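Local coordinates for spindle pole body-associated protein VIK1 (Candida glabrata, PDB 4GKP), which probably binds microtubules as the noncatalytic partner of the kinesin Kar3, the chain here being its truncated neck and kinesin-like motor homology domain, at residues A[159-162]-A[163-166]; A[237-241]-A[242-246]. All blocks are in the same frame, centred on the assembly; numbering follows the deposited sequence.

Interaction 1: residues A[159-162]-A[163-166]; sequences ITLD and EITD
E163 folds its carboxylate back onto the backbone of T160, and the bond it makes, T160 N to E163 OE2 at 2.7 Å, is one half of a capping box: T160 stands at the N-cap of a short 3-10 turn and E163 at the third position after it. The bond is fairly straight (157° at the hydrogen) and uses the anti lone pair of OE2, the one turned away from OE1. The second half of the box is not made: E163 N bonds the carbonyl oxygen of T160, and T160 OG1 donates to D162 OD1 at 2.7 Å, on the syn side but tilted out of the carboxylate plane. That hydroxyl sits between the backbone N and carbonyl carbon of its own residue (chi1 56°), a rotation that turns it toward D162 OD1. Two backbone bonds shape the turn: E163 N to T160 O at 2.9 Å and I164 N to L161 O at 3.1 Å. The apolar contacts involve I159, L161 and I164. L161 and I164 lie alongside each other, pointing the same way, and both also rest on L101 of helix 96-107, while L161 reaches F104 and strand 112-121 as well. This chain segment leaves the edge of the main sheet there, with I159 still hydrogen-bonded to L116. I159 crosses I164 nearly at a right angle, its CD1 stopping 3.7 Å from I164 CG1.

Interaction 2: residues A[237-241]-A[242-246]; sequences KIFHD and TKSAF
T242, the first residue to leave helical geometry after helix 230-241, turns its hydroxyl back onto the last turn. T242 OG1 donates to I238 O at 2.7 Å, and T242 N reaches the same oxygen at 3.0 Å, completing the helical i to i+4 pattern. The two donors approach from opposite faces of the I238 carbonyl plane, so one oxygen is gripped twice. A chi1 of 74° swings OG1 back over the helix end, alongside I238 CG2; N84 ND2 of strand 83-88 supplies it with a further hydrogen bond. This is the helix-to-strand connection of the kinesin-like fold: the chain runs from helix 230-241 into the parallel core strand 246-250, which pairs with 83-88. F239 carries the apolar side of the junction. Its CE1 comes to 3.5 Å from F246 CZ; the rings touch at their margins, planes 44° apart, without stacking, and F86 meets both. S244 OG lies in the plane of the F239 ring, at its edge, 3.6 Å from CD1, and is hydrogen-bonded to N84 ND2. A water bridges F239 O, T242 O and S244 OG by hydrogen bonds, its oxygen 2.7 Å from T242 O. Within the last helical turn, K237 NZ meets D241 OD2 from above the carboxylate plane, a salt bridge of 2.6 Å.

In the fold
Both interactions lie where a regular element ends: strand 159-160 passes into a short 3-10 turn, and helix 230-241 passes through a loop into strand 246-250. Their centres are 26 Å apart and their nearest atoms about 18 Å, with no touch between them. Interaction 1 lies at the surface, about 20 Å from the chain's centre, beside the long strand 112-121; interaction 2 is buried, about 11 Å from it. The same main sheet joins them, through strands 112-121, 183-192, 201-208, 83-88 and 246-250, each paired with the next.

Interaction 1: residues A[159-162]-A[163-166]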
loop_
_atom_site.group_PDB
_atom_site.type_symbol
_atom_site.label_atom_id
_atom_site.label_comp_id
_atom_site.label_asym_id
_atom_site.label_seq_id
_atom_site.Cartn_x
_atom_site.Cartn_y
_atom_site.Cartn_z
ATOM N N ILE A 159 -16.507 8.290 5.155
ATOM C CA ILE A 159 -17.564 7.936 4.230
ATOM C C ILE A 159 -17.679 6.412 4.175
ATOM O O ILE A 159 -16.748 5.698 4.559
ATOM C CB ILE A 159 -17.347 8.499 2.799
ATOM C CG1 ILE A 159 -16.132 7.856 2.102
ATOM C CG2 ILE A 159 -17.294 10.027 2.808
ATOM C CD1 ILE A 159 -16.080 8.128 0.609
ATOM N N THR A 160 -18.821 5.921 3.713
ATOM C CA THR A 160 -18.905 4.532 3.287
ATOM C C THR A 160 -18.569 4.509 1.817
ATOM O O THR A 160 -18.848 5.462 1.098
ATOM C CB THR A 160 -20.309 3.945 3.508
ATOM O OG1 THR A 160 -21.278 4.763 2.829
ATOM C CG2 THR A 160 -20.628 3.900 5.005
ATOM N N LEU A 161 -17.968 3.427 1.361
ATOM C CA LEU A 161 -17.505 3.367 -0.022
ATOM C C LEU A 161 -18.595 3.555 -1.080
ATOM O O LEU A 161 -18.310 4.052 -2.175
ATOM C CB LEU A 161 -16.768 2.066 -0.292
ATOM C CG LEU A 161 -15.416 1.856 0.356
ATOM C CD1 LEU A 161 -14.790 0.650 -0.326
ATOM C CD2 LEU A 161 -14.533 3.084 0.207
ATOM N N ASP A 162 -19.827 3.148 -0.785
ATOM C CA ASP A 162 -20.913 3.363 -1.753
ATOM C C ASP A 162 -21.285 4.850 -1.910
ATOM O O ASP A 162 -22.033 5.213 -2.810
ATOM C CB ASP A 162 -22.141 2.508 -1.438
ATOM C CG ASP A 162 -22.729 2.799 -0.069
ATOM O OD1 ASP A 162 -21.954 2.961 0.902
ATOM O OD2 ASP A 162 -23.983 2.842 0.037
ATOM N N GLU A 163 -20.744 5.711 -1.051
ATOM C CA GLU A 163 -20.935 7.142 -1.213
ATOM C C GLU A 163 -20.098 7.706 -2.365
ATOM O O GLU A 163 -20.341 8.824 -2.808
ATOM C CB GLU A 163 -20.645 7.896 0.093
ATOM C CG GLU A 163 -21.735 7.743 1.138
ATOM C CD GLU A 163 -21.398 8.472 2.409
ATOM O OE1 GLU A 163 -21.902 9.592 2.585
ATOM O OE2 GLU A 163 -20.606 7.953 3.216
ATOM N N ILE A 164 -19.111 6.947 -2.837
ATOM C CA ILE A 164 -18.346 7.356 -4.018
ATOM C C ILE A 164 -19.191 7.129 -5.276
ATOM O O ILE A 164 -19.545 5.992 -5.613
ATOM C CB ILE A 164 -16.965 6.667 -4.135
ATOM C CG1 ILE A 164 -16.261 6.628 -2.782
ATOM C CG2 ILE A 164 -16.071 7.428 -5.108
ATOM C CD1 ILE A 164 -15.248 5.515 -2.650
ATOM N N THR A 165 -19.526 8.238 -5.933
ATOM C CA THR A 165 -20.330 8.253 -7.152
ATOM C C THR A 165 -19.607 9.112 -8.196
ATOM O O THR A 165 -18.607 9.768 -7.874
ATOM C CB THR A 165 -21.741 8.816 -6.879
ATOM N N ASP A 166 -20.104 9.108 -9.435
ATOM C CA ASP A 166 -19.487 9.856 -10.548
ATOM C C ASP A 166 -19.153 11.319 -10.212
ATOM O O ASP A 166 -18.242 11.900 -10.806
ATOM C CB ASP A 166 -20.356 9.780 -11.812
#

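Interaction 2: residues A[237-241]-A[242-246]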
loop_
_atom_site.group_PDB
_atom_site.type_symbol
_atom_site.label_atom_id
_atom_site.label_comp_id
_atom_site.label_asym_id
_atom_site.label_seq_id
_atom_site.Cartn_x
_atom_site.Cartn_y
_atom_site.Cartn_z
ATOM N N LYS A 237 3.592 1.538 14.618
ATOM C CA LYS A 237 2.340 0.943 15.100
ATOM C C LYS A 237 1.721 -0.003 14.043
ATOM O O LYS A 237 1.203 -1.073 14.395
ATOM C CB LYS A 237 1.352 2.046 15.499
ATOM C CG LYS A 237 -0.062 1.584 15.824
ATOM C CD LYS A 237 -0.117 0.804 17.125
ATOM C CE LYS A 237 -1.449 0.090 17.270
ATOM N NZ LYS A 237 -1.422 -0.917 18.368
ATOM N N ILE A 238 1.811 0.398 12.767
ATOM C CA ILE A 238 1.342 -0.381 11.612
ATOM C C ILE A 238 2.185 -1.651 11.386
ATOM O O ILE A 238 1.622 -2.758 11.274
ATOM C CB ILE A 238 1.269 0.515 10.341
ATOM C CG1 ILE A 238 0.158 1.556 10.484
ATOM C CG2 ILE A 238 1.041 -0.293 9.083
ATOM C CD1 ILE A 238 0.304 2.753 9.573
ATOM N N PHE A 239 3.520 -1.507 11.348
ATOM C CA PHE A 239 4.422 -2.678 11.232
ATOM C C PHE A 239 4.297 -3.652 12.405
ATOM O O PHE A 239 4.515 -4.858 12.235
ATOM C CB PHE A 239 5.901 -2.292 11.060
ATOM C CG PHE A 239 6.195 -1.500 9.816
ATOM C CD1 PHE A 239 5.641 -1.856 8.590
ATOM C CD2 PHE A 239 7.052 -0.406 9.866
ATOM C CE1 PHE A 239 5.913 -1.123 7.450
ATOM C CE2 PHE A 239 7.327 0.335 8.729
ATOM C CZ PHE A 239 6.757 -0.025 7.520
ATOM N N HIS A 240 3.947 -3.144 13.587
ATOM C CA HIS A 240 3.873 -4.015 14.758
ATOM C C HIS A 240 2.539 -4.660 14.946
ATOM O O HIS A 240 2.473 -5.784 15.421
ATOM C CB HIS A 240 4.279 -3.276 16.038
ATOM C CG HIS A 240 4.398 -4.179 17.251
ATOM N ND1 HIS A 240 3.439 -4.255 18.199
ATOM C CD2 HIS A 240 5.400 -5.074 17.634
ATOM C CE1 HIS A 240 3.810 -5.142 19.145
ATOM N NE2 HIS A 240 5.009 -5.645 18.798
ATOM N N ASP A 241 1.463 -3.962 14.588
ATOM C CA ASP A 241 0.119 -4.423 14.932
ATOM C C ASP A 241 -0.809 -4.813 13.776
ATOM O O ASP A 241 -1.975 -5.146 14.012
ATOM C CB ASP A 241 -0.547 -3.408 15.853
ATOM C CG ASP A 241 0.005 -3.475 17.262
ATOM O OD1 ASP A 241 -0.102 -4.549 17.892
ATOM O OD2 ASP A 241 0.550 -2.460 17.739
ATOM N N THR A 242 -0.289 -4.765 12.543
ATOM C CA THR A 242 -1.022 -5.200 11.348
ATOM C C THR A 242 -0.081 -6.030 10.485
ATOM O O THR A 242 1.129 -5.808 10.519
ATOM C CB THR A 242 -1.588 -4.008 10.513
ATOM O OG1 THR A 242 -0.542 -3.341 9.810
ATOM C CG2 THR A 242 -2.286 -2.993 11.379
ATOM N N LYS A 243 -0.625 -6.999 9.742
ATOM C CA LYS A 243 0.121 -7.680 8.671
ATOM C C LYS A 243 0.463 -6.708 7.542
ATOM O O LYS A 243 -0.338 -5.832 7.192
ATOM C CB LYS A 243 -0.664 -8.849 8.096
ATOM C CG LYS A 243 -0.749 -10.040 9.024
ATOM C CD LYS A 243 -1.661 -11.116 8.470
ATOM C CE LYS A 243 -0.887 -12.212 7.761
ATOM N NZ LYS A 243 -1.737 -13.409 7.497
ATOM N N SER A 244 1.666 -6.880 6.989
ATOM C CA SER A 244 2.243 -5.950 6.033
ATOM C C SER A 244 2.392 -6.556 4.643
ATOM O O SER A 244 2.575 -7.764 4.485
ATOM C CB SER A 244 3.602 -5.452 6.547
ATOM O OG SER A 244 3.438 -4.545 7.629
ATOM N N ALA A 245 2.289 -5.702 3.634
ATOM C CA ALA A 245 2.575 -6.068 2.254
ATOM C C ALA A 245 3.001 -4.801 1.567
ATOM O O ALA A 245 2.498 -3.697 1.894
ATOM C CB ALA A 245 1.348 -6.657 1.556
ATOM N N PHE A 246 3.913 -4.969 0.606
ATOM C CA PHE A 246 4.563 -3.865 -0.060
ATOM C C PHE A 246 4.572 -4.039 -1.574
ATOM O O PHE A 246 4.878 -5.120 -2.095
ATOM C CB PHE A 246 6.000 -3.730 0.448
ATOM C CG PHE A 246 6.117 -3.561 1.945
ATOM C CD1 PHE A 246 6.024 -2.302 2.525
ATOM C CD2 PHE A 246 6.346 -4.663 2.770
ATOM C CE1 PHE A 246 6.148 -2.143 3.895
ATOM C CE2 PHE A 246 6.469 -4.504 4.146
ATOM C CZ PHE A 246 6.367 -3.240 4.706
HETATM O O HOH W 1 3.737 -6.167 9.832
#